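Local atomic coordinates of protein-tyrosine-phosphatase PTP1 (Arabidopsis thaliana, PDB entry 6KRW), a protein that dephosphorylates phosphotyrosine in proteins such as the MAP kinase MPK6 and, together with MKP1, restrains salicylic acid and camalexin synthesis in plant defence. Residues A[136-141]-A[145-150]; A[21-26]-A[31-36]; A[95-100]-A[254-259]; A[78-83]-A[124-129]; A[215-220]-A[292-297]. One frame throughout, in Å; residues are numbered along the deposited sequence.

Interaction 1: A[136-141]-A[145-150]; sequences TRLVDN and VKCGDY
Lys146 reaches from one arm of a loop to the other, past Thr136 and on to Asp140; the loop follows strand 131-134 and is the E-loop of classical tyrosine phosphatases. The arms turn back on each other through a single backbone bridge between Val139 and Val145. Leu138 O receives the N-H of Lys146, in a bond so short that its length is doubtful, and also that of Cys147, 3.3 Å from Cys147 N to Leu138 O.

The lysine leaves its backbone over Thr136, whose OG1 lies 3.6 Å from Lys146 CB. That hydroxyl is itself turned onto an in-plane lone pair of Arg137 O. A bend at chi2 (-63°) then carries the otherwise extended lysine chain out to Asp140, which it meets obliquely. Its NZ makes a salt bridge of 3.0 Å to Asp140 OD2, with weak hydrogen-bond geometry. Asp206, a probable substrate-binding residue, also makes a salt bridge to NZ, and the ammonium is thus shared by two acids; Thr144 N holds Asp140 OD1.

Leu138 lies on another side of the loop. One branch, CD1, touches Asp149 CB, while the other is pushed in against backbone carbonyls: Leu138 CD2 sits just 3.2 Å from Cys147 O.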
# COMPACT_ATOMS: atom_id res chain seq x y z
N THR A 136 -9.88 -0.74 -2.61
CA THR A 136 -11.24 -0.79 -2.03
C THR A 136 -12.21 -0.11 -3.01
O THR A 136 -11.76 0.71 -3.76
CB THR A 136 -11.30 -0.08 -0.68
OG1 THR A 136 -12.57 -0.17 -0.03
CG2 THR A 136 -10.90 1.38 -0.76
N ARG A 137 -13.47 -0.46 -2.82
CA ARG A 137 -14.60 0.35 -3.32
C ARG A 137 -14.82 1.51 -2.37
O ARG A 137 -14.41 1.43 -1.20
CB ARG A 137 -15.88 -0.50 -3.43
CG ARG A 137 -15.76 -1.67 -4.38
CD ARG A 137 -17.10 -2.42 -4.42
NE ARG A 137 -17.06 -3.54 -5.32
CZ ARG A 137 -18.15 -4.25 -5.65
NH1 ARG A 137 -19.29 -4.04 -5.01
NH2 ARG A 137 -18.08 -5.23 -6.54
N LEU A 138 -15.50 2.55 -2.86
CA LEU A 138 -15.95 3.64 -1.95
C LEU A 138 -16.95 3.08 -0.93
O LEU A 138 -16.94 3.52 0.21
CB LEU A 138 -16.54 4.78 -2.79
CG LEU A 138 -15.57 5.44 -3.79
CD1 LEU A 138 -16.30 6.47 -4.65
CD2 LEU A 138 -14.38 6.07 -3.10
N VAL A 139 -17.91 2.24 -1.37
CA VAL A 139 -18.98 1.72 -0.47
C VAL A 139 -19.10 0.21 -0.65
O VAL A 139 -19.04 -0.24 -1.79
CB VAL A 139 -20.34 2.39 -0.75
CG1 VAL A 139 -21.40 1.98 0.28
CG2 VAL A 139 -20.20 3.90 -0.84
N ASP A 140 -19.30 -0.53 0.44
CA ASP A 140 -19.37 -2.02 0.35
C ASP A 140 -20.83 -2.40 0.09
O ASP A 140 -21.69 -1.49 0.02
CB ASP A 140 -18.78 -2.70 1.58
CG ASP A 140 -19.66 -2.69 2.83
OD1 ASP A 140 -20.76 -2.09 2.80
OD2 ASP A 140 -19.23 -3.30 3.83
N ASN A 141 -21.12 -3.69 -0.01
CA ASN A 141 -22.50 -4.11 -0.37
C ASN A 141 -23.44 -4.09 0.84
O ASN A 141 -24.67 -4.11 0.63
CB ASN A 141 -22.49 -5.46 -1.06
CG ASN A 141 -21.97 -5.37 -2.47
OD1 ASN A 141 -22.08 -4.31 -3.10
ND2 ASN A 141 -21.42 -6.46 -2.99
N VAL A 145 -19.78 3.15 3.75
CA VAL A 145 -18.75 3.96 3.04
C VAL A 145 -17.40 3.43 3.52
O VAL A 145 -17.27 3.16 4.71
CB VAL A 145 -18.91 5.45 3.35
CG1 VAL A 145 -18.90 5.72 4.85
CG2 VAL A 145 -17.84 6.28 2.65
N LYS A 146 -16.45 3.24 2.63
CA LYS A 146 -15.14 2.67 3.05
C LYS A 146 -14.05 3.67 2.72
O LYS A 146 -12.95 3.56 3.26
CB LYS A 146 -14.82 1.41 2.27
CG LYS A 146 -15.76 0.24 2.43
CD LYS A 146 -15.83 -0.31 3.80
CE LYS A 146 -16.75 -1.51 3.82
NZ LYS A 146 -16.85 -2.08 5.18
N CYS A 147 -14.30 4.59 1.83
CA CYS A 147 -13.31 5.56 1.32
C CYS A 147 -14.02 6.73 0.64
O CYS A 147 -15.01 6.51 -0.03
CB CYS A 147 -12.38 4.90 0.33
SG CYS A 147 -11.09 6.00 -0.31
N GLY A 148 -13.54 7.94 0.80
CA GLY A 148 -14.21 9.10 0.19
C GLY A 148 -13.75 9.29 -1.24
O GLY A 148 -12.66 8.81 -1.60
N ASP A 149 -14.58 9.91 -2.07
CA ASP A 149 -14.20 10.18 -3.48
C ASP A 149 -13.27 11.39 -3.54
O ASP A 149 -13.74 12.53 -3.51
CB ASP A 149 -15.44 10.39 -4.36
CG ASP A 149 -15.12 10.64 -5.82
OD1 ASP A 149 -13.94 10.82 -6.15
OD2 ASP A 149 -16.09 10.72 -6.62
N TYR A 150 -11.97 11.13 -3.55
CA TYR A 150 -10.96 12.20 -3.60
C TYR A 150 -10.37 12.31 -5.00
O TYR A 150 -9.44 13.09 -5.15
CB TYR A 150 -9.86 11.88 -2.56
CG TYR A 150 -9.07 10.61 -2.81
CD1 TYR A 150 -7.95 10.62 -3.63
CD2 TYR A 150 -9.50 9.39 -2.32
CE1 TYR A 150 -7.28 9.45 -3.93
CE2 TYR A 150 -8.84 8.20 -2.62
CZ TYR A 150 -7.73 8.24 -3.43
OH TYR A 150 -7.04 7.11 -3.78

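Interaction 2: A[21-26]-A[31-36]; sequences RGKIQN and AHEFTG
Lys23 reaches over to Glu33, where its ammonium meets the carboxylate at OE1, the two side chains crossing at about a right angle. Between the segments 21-26 and 31-36 this is the whole contact: Lys23 NZ stands 3.1 Å from Glu33 OE1, a salt bridge that is also a hydrogen bond. The ammonium approaches on the syn lone pair of OE1, the side that faces the other carboxylate oxygen.

The two chains arrive there by different routes. Lys23 is bent twice, at chi2 (-80°) and again at chi4; its side chain also touches Ser29 and Ile30 at the start of the next helix. Glu33, by contrast, is extended beyond CG and holds its carboxylate well clear of its own helix.

The second oxygen of the acid is also engaged. Glu33 OE2 is hydrogen-bonded to the hydroxyls of Tyr288 and Tyr292 on helix 285-303, and Tyr292 OH has a weak bond to Lys23 NZ as well. The carboxylate is thus gripped at both oxygens, which should limit its freedom to turn.

Farther along the turn, Asn26 folds its amide back onto helix 7-24, with ND2 2.8 Å from Gly22 O and a nearly straight N-H of 164°. Asn26 O in turn bonds Ser29 OG.

The arrangement is that of two consecutive helices, 7-24 and 27-39, joined by a tight turn and laid against the C-terminal helix, as with the N-terminal helix pair of PTP1B-like phosphatases.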
# COMPACT_ATOMS: atom_id res chain seq x y z
N ARG A 21 6.86 -22.44 -2.85
CA ARG A 21 5.99 -23.53 -3.35
C ARG A 21 5.94 -24.64 -2.29
O ARG A 21 4.87 -25.21 -2.05
CB ARG A 21 6.50 -24.04 -4.70
CG ARG A 21 5.58 -25.04 -5.38
CD ARG A 21 6.23 -25.49 -6.67
NE ARG A 21 6.00 -24.55 -7.76
CZ ARG A 21 6.75 -24.43 -8.85
NH1 ARG A 21 7.83 -25.17 -9.02
NH2 ARG A 21 6.42 -23.54 -9.77
N GLY A 22 7.08 -24.92 -1.65
CA GLY A 22 7.10 -25.94 -0.59
C GLY A 22 6.19 -25.52 0.56
O GLY A 22 5.55 -26.40 1.16
N LYS A 23 6.13 -24.23 0.88
CA LYS A 23 5.22 -23.73 1.94
C LYS A 23 3.76 -23.98 1.55
O LYS A 23 2.99 -24.45 2.38
CB LYS A 23 5.50 -22.25 2.21
CG LYS A 23 6.88 -21.98 2.79
CD LYS A 23 6.94 -22.25 4.25
CE LYS A 23 8.28 -21.91 4.86
NZ LYS A 23 8.40 -20.45 5.07
N ILE A 24 3.38 -23.68 0.31
CA ILE A 24 1.95 -23.84 -0.12
C ILE A 24 1.59 -25.33 -0.15
O ILE A 24 0.40 -25.66 0.07
CB ILE A 24 1.71 -23.12 -1.46
CG1 ILE A 24 1.64 -21.61 -1.19
CG2 ILE A 24 0.47 -23.62 -2.17
CD1 ILE A 24 1.60 -20.77 -2.40
N GLN A 25 2.58 -26.18 -0.38
CA GLN A 25 2.38 -27.66 -0.39
C GLN A 25 2.28 -28.18 1.04
O GLN A 25 1.87 -29.33 1.20
CB GLN A 25 3.50 -28.33 -1.19
CG GLN A 25 3.40 -28.02 -2.69
CD GLN A 25 4.62 -28.42 -3.48
OE1 GLN A 25 5.66 -28.76 -2.93
NE2 GLN A 25 4.50 -28.36 -4.79
N ASN A 26 2.66 -27.37 2.03
CA ASN A 26 2.55 -27.76 3.47
C ASN A 26 1.77 -26.67 4.18
O ASN A 26 2.33 -25.89 4.94
CB ASN A 26 3.93 -27.99 4.10
CG ASN A 26 4.65 -29.18 3.48
OD1 ASN A 26 4.46 -30.32 3.90
ND2 ASN A 26 5.46 -28.92 2.46
N ALA A 31 -0.24 -21.63 8.12
CA ALA A 31 -1.25 -21.35 9.17
C ALA A 31 -0.52 -21.09 10.50
O ALA A 31 -0.91 -20.14 11.22
CB ALA A 31 -2.26 -22.46 9.28
N HIS A 32 0.48 -21.93 10.80
CA HIS A 32 1.28 -21.83 12.05
C HIS A 32 1.96 -20.47 12.09
O HIS A 32 1.98 -19.83 13.17
CB HIS A 32 2.28 -22.99 12.16
CG HIS A 32 2.90 -23.13 13.50
ND1 HIS A 32 4.13 -22.57 13.82
CD2 HIS A 32 2.49 -23.79 14.60
CE1 HIS A 32 4.44 -22.87 15.06
NE2 HIS A 32 3.45 -23.62 15.57
N GLU A 33 2.54 -20.02 10.98
CA GLU A 33 3.20 -18.70 10.95
C GLU A 33 2.19 -17.61 11.33
O GLU A 33 2.51 -16.73 12.16
CB GLU A 33 3.81 -18.39 9.58
CG GLU A 33 4.98 -19.27 9.20
CD GLU A 33 5.55 -19.03 7.81
OE1 GLU A 33 6.62 -19.59 7.50
OE2 GLU A 33 4.91 -18.29 7.03
N PHE A 34 1.01 -17.61 10.71
CA PHE A 34 0.03 -16.53 10.99
C PHE A 34 -0.46 -16.60 12.44
O PHE A 34 -0.60 -15.54 13.07
CB PHE A 34 -1.14 -16.57 10.00
CG PHE A 34 -1.99 -15.34 10.09
CD1 PHE A 34 -1.53 -14.14 9.56
CD2 PHE A 34 -3.20 -15.35 10.76
CE1 PHE A 34 -2.29 -12.99 9.67
CE2 PHE A 34 -3.95 -14.18 10.89
CZ PHE A 34 -3.50 -13.01 10.32
N THR A 35 -0.74 -17.80 12.95
CA THR A 35 -1.15 -17.94 14.37
C THR A 35 -0.06 -17.36 15.28
O THR A 35 -0.41 -16.68 16.29
CB THR A 35 -1.46 -19.41 14.67
OG1 THR A 35 -2.54 -19.81 13.82
CG2 THR A 35 -1.86 -19.61 16.12
N GLY A 36 1.20 -17.60 14.95
CA GLY A 36 2.31 -17.05 15.75
C GLY A 36 2.35 -15.53 15.69
O GLY A 36 2.59 -14.87 16.71

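Interaction 3: A[95-100]-A[254-259]; sequences IKTSES and IQRILA
The loop carrying Ser98 passes alongside the helix carrying Arg256 without close backbone contact, their CA atoms being 8.5 Å apart where the two segments come nearest. The space is spanned by one long side chain and two hydroxyls.

Arg256 puts its aliphatic part forward. Its CD lies 3.6 Å from Thr97 OG1 and 4.0 Å from Ser98 OG, so the methylene carbons meet a small polar patch. The two hydroxyls are hydrogen-bonded to each other, 2.9 Å from Thr97 OG1 to Ser98 OG, and Asn252 ND2 on helix 242-259 also bonds Thr97 OG1. Ser98 is turned some way from a staggered position (chi1 -32°), which brings its OG within hydrogen-bonding distance of the threonine hydroxyl.

A bend at chi3 (58°) turns the arginine's guanidinium aside from the loop. There NE pairs with Asp261, NH1 bonds Asn252 and Thr270, and NH2 bonds Ser263, while the two loop hydroxyls lie obliquely to its plane.

The loop therefore meets Arg256 through van der Waals contact with its carbon chain, while the positive charge is met by Asp261 and the remaining N-H groups by neutral partners. Asn252, bonded to both Thr97 and Arg256, couples the two sides.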
# COMPACT_ATOMS: atom_id res chain seq x y z
N ILE A 95 6.33 2.76 5.20
CA ILE A 95 6.69 1.33 5.17
C ILE A 95 7.94 1.21 4.37
O ILE A 95 7.94 1.45 3.16
CB ILE A 95 5.55 0.46 4.61
CG1 ILE A 95 4.20 0.80 5.21
CG2 ILE A 95 5.89 -1.01 4.76
CD1 ILE A 95 4.10 0.62 6.71
N LYS A 96 9.05 0.85 5.03
CA LYS A 96 10.37 0.84 4.40
C LYS A 96 11.15 -0.32 5.00
O LYS A 96 11.34 -0.33 6.22
CB LYS A 96 11.07 2.19 4.55
CG LYS A 96 12.45 2.28 3.93
CD LYS A 96 13.05 3.67 4.06
CE LYS A 96 14.38 3.77 3.34
NZ LYS A 96 14.99 5.11 3.47
N THR A 97 11.64 -1.23 4.19
CA THR A 97 12.38 -2.42 4.66
C THR A 97 13.87 -2.26 4.35
O THR A 97 14.67 -2.91 4.98
CB THR A 97 11.83 -3.68 4.01
OG1 THR A 97 12.05 -3.57 2.60
CG2 THR A 97 10.37 -3.88 4.30
N SER A 98 14.22 -1.45 3.37
CA SER A 98 15.56 -1.49 2.75
C SER A 98 15.95 -0.10 2.28
O SER A 98 15.08 0.73 2.06
CB SER A 98 15.65 -2.44 1.57
OG SER A 98 14.81 -3.58 1.67
N GLU A 99 17.25 0.16 2.14
CA GLU A 99 17.71 1.41 1.50
C GLU A 99 18.40 0.99 0.22
O GLU A 99 19.60 0.86 0.22
CB GLU A 99 18.66 2.23 2.36
CG GLU A 99 19.07 3.52 1.67
CD GLU A 99 17.89 4.46 1.46
OE1 GLU A 99 17.62 4.85 0.32
OE2 GLU A 99 17.29 4.82 2.47
N SER A 100 17.61 0.78 -0.82
CA SER A 100 18.07 0.27 -2.13
C SER A 100 17.30 1.01 -3.22
O SER A 100 16.07 1.17 -3.09
CB SER A 100 17.88 -1.21 -2.23
OG SER A 100 18.07 -1.63 -3.57
N ILE A 254 8.75 -9.70 -3.66
CA ILE A 254 9.29 -9.92 -5.03
C ILE A 254 10.49 -9.00 -5.29
O ILE A 254 11.52 -9.49 -5.77
CB ILE A 254 8.17 -9.77 -6.06
CG1 ILE A 254 7.13 -10.88 -5.89
CG2 ILE A 254 8.74 -9.70 -7.47
CD1 ILE A 254 7.59 -12.25 -6.25
N GLN A 255 10.37 -7.71 -4.95
CA GLN A 255 11.50 -6.78 -5.20
C GLN A 255 12.73 -7.23 -4.43
O GLN A 255 13.85 -7.11 -4.96
CB GLN A 255 11.11 -5.37 -4.82
CG GLN A 255 10.19 -4.73 -5.82
CD GLN A 255 9.98 -3.26 -5.59
OE1 GLN A 255 9.92 -2.81 -4.45
NE2 GLN A 255 9.83 -2.51 -6.68
N ARG A 256 12.55 -7.65 -3.19
CA ARG A 256 13.73 -8.02 -2.37
C ARG A 256 14.37 -9.31 -2.89
O ARG A 256 15.59 -9.42 -2.87
CB ARG A 256 13.31 -8.11 -0.90
CG ARG A 256 13.15 -6.73 -0.27
CD ARG A 256 12.41 -6.77 1.04
NE ARG A 256 13.06 -7.65 2.01
CZ ARG A 256 12.42 -8.30 2.96
NH1 ARG A 256 11.13 -8.09 3.15
NH2 ARG A 256 13.10 -9.08 3.80
N ILE A 257 13.58 -10.27 -3.39
CA ILE A 257 14.15 -11.48 -4.03
C ILE A 257 14.99 -11.04 -5.24
O ILE A 257 16.13 -11.49 -5.38
CB ILE A 257 13.06 -12.48 -4.42
CG1 ILE A 257 12.38 -13.06 -3.18
CG2 ILE A 257 13.62 -13.57 -5.33
CD1 ILE A 257 11.04 -13.73 -3.49
N LEU A 258 14.44 -10.15 -6.07
CA LEU A 258 15.13 -9.70 -7.30
C LEU A 258 16.38 -8.90 -6.95
O LEU A 258 17.30 -8.85 -7.78
CB LEU A 258 14.17 -8.86 -8.13
CG LEU A 258 13.06 -9.64 -8.81
CD1 LEU A 258 12.06 -8.69 -9.46
CD2 LEU A 258 13.64 -10.58 -9.86
N ALA A 259 16.44 -8.33 -5.74
CA ALA A 259 17.60 -7.51 -5.33
C ALA A 259 18.62 -8.35 -4.56
O ALA A 259 19.69 -7.82 -4.24
CB ALA A 259 17.16 -6.32 -4.52

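Interaction 4: A[78-83]-A[124-129]; sequences LNPCKD and VIQQHC
Two hydrogen bonds carry this contact, both made by the side-chain amide of Gln126, in the last turn of helix 117-126, with the backbone of the loop 78-83. The helix ends just beyond it in a Schellman motif, His128 having positive phi. Asn79 N gives its hydrogen to Gln126 OE1 over 2.9 Å, almost straight at 169°. In the other direction Gln126 NE2 reaches Pro80 O at 3.0 Å, in the plane of both the amide and the carbonyl and on a lone pair. The glutamine chain is extended beyond CG, which carries its amide out to the loop. The peptide before Pro80 is cis, a kink that probably lets one amide meet both groups.

Van der Waals contact is slight. Pro80 CD packs 3.6 Å from Gln126 NE2, and Leu78 CD2 passes near OE1 while its side chain rests on Asp119, Glu122 and Met123 of the same helix.

Beyond the loop, NE2 also bonds Glu122 OE2, one turn back in the helix, which steadies the amide. With alanine in place of Gln126, Asn79 N and Pro80 O would probably lose their mates, and the loop its tie to the helix.

Donor and acceptor are each matched to an opposite, so the amide's orientation is fixed: flipped, it would set N-H against N-H and oxygen against oxygen.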
# COMPACT_ATOMS: atom_id res chain seq x y z
N LEU A 78 2.78 16.32 7.58
CA LEU A 78 2.57 17.47 6.66
C LEU A 78 3.48 18.61 7.15
O LEU A 78 3.33 19.04 8.30
CB LEU A 78 1.11 17.89 6.64
CG LEU A 78 0.14 16.86 6.07
CD1 LEU A 78 -1.27 17.35 6.24
CD2 LEU A 78 0.46 16.52 4.61
N ASN A 79 4.35 19.09 6.28
CA ASN A 79 5.32 20.16 6.60
C ASN A 79 5.62 20.87 5.30
O ASN A 79 6.37 20.33 4.48
CB ASN A 79 6.59 19.59 7.25
CG ASN A 79 7.53 20.67 7.72
OD1 ASN A 79 7.27 21.84 7.48
ND2 ASN A 79 8.61 20.28 8.39
N PRO A 80 5.07 22.07 5.06
CA PRO A 80 4.29 22.84 6.04
C PRO A 80 2.87 22.32 6.30
O PRO A 80 2.35 21.55 5.51
CB PRO A 80 4.20 24.24 5.40
CG PRO A 80 4.26 23.96 3.92
CD PRO A 80 5.21 22.78 3.78
N CYS A 81 2.27 22.76 7.39
CA CYS A 81 0.89 22.37 7.77
C CYS A 81 0.16 23.60 8.31
O CYS A 81 0.80 24.43 8.96
CB CYS A 81 0.91 21.27 8.82
SG CYS A 81 -0.75 20.81 9.37
N LYS A 82 -1.14 23.67 8.08
CA LYS A 82 -1.89 24.92 8.37
C LYS A 82 -2.14 25.07 9.88
O LYS A 82 -2.41 26.20 10.29
CB LYS A 82 -3.19 24.98 7.56
CG LYS A 82 -4.03 23.71 7.51
CD LYS A 82 -4.97 23.70 6.32
CE LYS A 82 -5.88 22.49 6.27
NZ LYS A 82 -7.08 22.66 7.13
N ASP A 83 -2.04 24.00 10.66
CA ASP A 83 -2.40 24.05 12.10
C ASP A 83 -1.28 23.42 12.93
O ASP A 83 -1.17 22.19 12.94
CB ASP A 83 -3.73 23.33 12.33
CG ASP A 83 -4.14 23.27 13.79
OD1 ASP A 83 -3.47 23.92 14.63
OD2 ASP A 83 -5.12 22.55 14.07
N VAL A 124 0.54 13.88 -0.94
CA VAL A 124 0.98 13.39 -2.28
C VAL A 124 1.99 14.38 -2.87
O VAL A 124 3.03 13.95 -3.40
CB VAL A 124 -0.23 13.21 -3.22
CG1 VAL A 124 0.22 12.97 -4.64
CG2 VAL A 124 -1.15 12.12 -2.72
N ILE A 125 1.67 15.67 -2.82
CA ILE A 125 2.57 16.70 -3.40
C ILE A 125 3.86 16.77 -2.59
O ILE A 125 4.95 16.73 -3.20
CB ILE A 125 1.85 18.05 -3.48
CG1 ILE A 125 0.65 17.96 -4.42
CG2 ILE A 125 2.83 19.15 -3.88
CD1 ILE A 125 -0.23 19.20 -4.39
N GLN A 126 3.75 16.87 -1.26
CA GLN A 126 4.95 17.08 -0.41
C GLN A 126 5.90 15.89 -0.51
O GLN A 126 7.11 16.10 -0.50
CB GLN A 126 4.52 17.30 1.04
CG GLN A 126 3.86 18.65 1.29
CD GLN A 126 3.65 18.93 2.75
OE1 GLN A 126 4.03 18.12 3.61
NE2 GLN A 126 3.03 20.06 3.05
N GLN A 127 5.36 14.67 -0.64
CA GLN A 127 6.19 13.44 -0.72
C GLN A 127 6.46 13.05 -2.18
O GLN A 127 7.16 12.07 -2.41
CB GLN A 127 5.46 12.32 0.02
CG GLN A 127 5.25 12.58 1.51
CD GLN A 127 6.53 12.84 2.25
OE1 GLN A 127 7.57 12.29 1.90
NE2 GLN A 127 6.45 13.69 3.27
N HIS A 128 5.95 13.82 -3.14
CA HIS A 128 6.08 13.57 -4.61
C HIS A 128 5.84 12.09 -4.93
O HIS A 128 6.66 11.44 -5.61
CB HIS A 128 7.41 14.10 -5.16
CG HIS A 128 8.65 13.63 -4.48
ND1 HIS A 128 9.22 12.41 -4.76
CD2 HIS A 128 9.39 14.17 -3.48
CE1 HIS A 128 10.26 12.22 -3.97
NE2 HIS A 128 10.41 13.29 -3.21
N CYS A 129 4.71 11.56 -4.46
CA CYS A 129 4.35 10.14 -4.67
C CYS A 129 3.95 9.93 -6.12
O CYS A 129 3.04 10.60 -6.57
CB CYS A 129 3.18 9.73 -3.78
SG CYS A 129 3.57 9.91 -2.02

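Interaction 5: A[215-220]-A[292-297]; sequences AVREIL and YNAIVD
Arg217 lies across Asp297 and Ala294, and its guanidinium meets Asp297 through CB rather than through the carboxylate. Asp297 CB sits over one face of the flat group, 3.3 Å from Arg217 NE, and the carboxylate stands nearly upright to it, the planes 80° apart. Nearer its backbone, Arg217 CD lies 3.4 Å from the backbone oxygen Ala294 O, and Ala294 CB lies against the arginine's CG. Where the helices come nearest, at Arg217 and Ala294, the CA atoms are 6.8 Å apart.

The opposite charges are near but not paired: Asp297 OD2 is 4.3 Å from Arg217 NE and well out of the guanidinium plane, so any attraction is probably through space, with no N-H pointing at the oxygen. A water bridges the two, accepting from Arg217 NH2 at 3.2 Å and giving a weak bond to Asp297 OD2.

Residues just outside the two segments hold these groups in place. Thr213 OG1 bonds both Arg217 NE and Asp297 OD2, while Arg217 NH1 makes salt bridges to Glu298 and Asp301 farther along helix 285-303. The bend at chi3 (-54°) turns the guanidinium over Asp297. A leucine in place of Arg217 would probably leave Glu298 and Asp301 without this counter-charge and Asp297 CB without the flat group that covers it.

Around the contact, helix 242-259 packs on both partners, Tyr247 and His251 against Ile219 and Leu220, and Ile250 and Thr253 against Ala294 and Ile295. Helix 7-24 covers Val296 with Phe20 and Ile24.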
# COMPACT_ATOMS: atom_id res chain seq x y z
N ALA A 215 -5.26 -10.00 -10.94
CA ALA A 215 -5.37 -8.52 -10.95
C ALA A 215 -4.31 -7.93 -10.00
O ALA A 215 -3.61 -6.98 -10.36
CB ALA A 215 -6.75 -8.12 -10.51
N VAL A 216 -4.14 -8.54 -8.84
CA VAL A 216 -3.13 -7.98 -7.89
C VAL A 216 -1.73 -8.09 -8.50
O VAL A 216 -0.94 -7.11 -8.40
CB VAL A 216 -3.25 -8.70 -6.54
CG1 VAL A 216 -2.09 -8.29 -5.65
CG2 VAL A 216 -4.54 -8.34 -5.86
N ARG A 217 -1.41 -9.19 -9.16
CA ARG A 217 -0.08 -9.31 -9.80
C ARG A 217 0.04 -8.33 -10.97
O ARG A 217 1.16 -7.87 -11.22
CB ARG A 217 0.18 -10.77 -10.18
CG ARG A 217 0.47 -11.63 -8.96
CD ARG A 217 0.87 -13.05 -9.30
NE ARG A 217 -0.08 -13.72 -10.16
CZ ARG A 217 0.09 -13.97 -11.45
NH1 ARG A 217 1.18 -13.57 -12.08
NH2 ARG A 217 -0.85 -14.62 -12.11
N GLU A 218 -1.04 -8.02 -11.68
CA GLU A 218 -0.92 -7.00 -12.75
C GLU A 218 -0.53 -5.64 -12.15
O GLU A 218 0.25 -4.92 -12.79
CB GLU A 218 -2.22 -6.93 -13.54
CG GLU A 218 -2.09 -5.98 -14.71
CD GLU A 218 -3.29 -5.92 -15.64
OE1 GLU A 218 -3.92 -6.96 -15.87
OE2 GLU A 218 -3.62 -4.82 -15.98
N ILE A 219 -1.04 -5.30 -10.97
CA ILE A 219 -0.60 -4.03 -10.33
C ILE A 219 0.92 -4.07 -10.16
O ILE A 219 1.60 -3.13 -10.56
CB ILE A 219 -1.30 -3.82 -8.98
CG1 ILE A 219 -2.82 -3.78 -9.11
CG2 ILE A 219 -0.74 -2.58 -8.27
CD1 ILE A 219 -3.56 -3.75 -7.79
N LEU A 220 1.45 -5.17 -9.63
CA LEU A 220 2.92 -5.26 -9.42
C LEU A 220 3.64 -5.19 -10.76
O LEU A 220 4.66 -4.48 -10.88
CB LEU A 220 3.24 -6.55 -8.67
CG LEU A 220 4.72 -6.88 -8.54
CD1 LEU A 220 5.47 -5.74 -7.83
CD2 LEU A 220 4.92 -8.19 -7.79
N TYR A 292 1.19 -15.70 0.01
CA TYR A 292 2.02 -16.83 -0.46
C TYR A 292 1.62 -17.20 -1.89
O TYR A 292 2.49 -17.38 -2.73
CB TYR A 292 1.84 -18.04 0.45
CG TYR A 292 2.84 -18.11 1.58
CD1 TYR A 292 4.09 -18.64 1.35
CD2 TYR A 292 2.53 -17.68 2.85
CE1 TYR A 292 5.03 -18.73 2.35
CE2 TYR A 292 3.46 -17.77 3.87
CZ TYR A 292 4.71 -18.30 3.61
OH TYR A 292 5.68 -18.41 4.59
N ASN A 293 0.31 -17.29 -2.16
CA ASN A 293 -0.17 -17.72 -3.49
C ASN A 293 0.27 -16.70 -4.54
O ASN A 293 0.74 -17.12 -5.61
CB ASN A 293 -1.68 -17.92 -3.45
CG ASN A 293 -2.07 -19.18 -2.73
OD1 ASN A 293 -1.41 -20.19 -2.85
ND2 ASN A 293 -3.19 -19.14 -2.02
N ALA A 294 0.13 -15.41 -4.24
CA ALA A 294 0.49 -14.38 -5.23
C ALA A 294 2.00 -14.43 -5.46
O ALA A 294 2.47 -14.21 -6.57
CB ALA A 294 0.04 -13.01 -4.79
N ILE A 295 2.79 -14.58 -4.39
CA ILE A 295 4.26 -14.60 -4.56
C ILE A 295 4.67 -15.82 -5.39
O ILE A 295 5.50 -15.68 -6.30
CB ILE A 295 4.94 -14.58 -3.18
CG1 ILE A 295 4.77 -13.22 -2.51
CG2 ILE A 295 6.41 -14.96 -3.29
CD1 ILE A 295 5.00 -13.21 -1.00
N VAL A 296 4.10 -16.99 -5.11
CA VAL A 296 4.39 -18.20 -5.93
C VAL A 296 3.99 -17.93 -7.38
O VAL A 296 4.82 -18.24 -8.27
CB VAL A 296 3.70 -19.44 -5.35
CG1 VAL A 296 3.67 -20.58 -6.36
CG2 VAL A 296 4.38 -19.88 -4.07
N ASP A 297 2.79 -17.42 -7.62
CA ASP A 297 2.28 -17.22 -9.01
C ASP A 297 3.21 -16.24 -9.73
O ASP A 297 3.53 -16.48 -10.91
CB ASP A 297 0.84 -16.70 -9.00
CG ASP A 297 -0.15 -17.76 -8.55
OD1 ASP A 297 0.26 -18.94 -8.42
OD2 ASP A 297 -1.32 -17.39 -8.27
O HOH W 1 -2.85 -16.98 -11.22

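In the fold
Interaction 5 is the buried one; interactions 1, 3 and 4 are partly buried, and interaction 2 is a surface contact. Interactions 2 and 5 touch through helix 285-303, and interaction 3 meets interaction 5 through Ile254, which touches Leu220 and Ile295. These three involve helices 7-24, 27-39, 214-223, 242-259 and 285-303, with the loop 95-100 joining in, whereas interactions 1 and 4 lie apart. Chemistry differs too: a lone salt bridge at the surface in interaction 2, backbone hydrogen bonds plus a lysine-aspartate salt bridge in interaction 1, a glutamine amide on a loop backbone in interaction 4, arginine methylenes and a guanidinium face in interactions 3 and 5. Only interaction 1 reaches the probable substrate site.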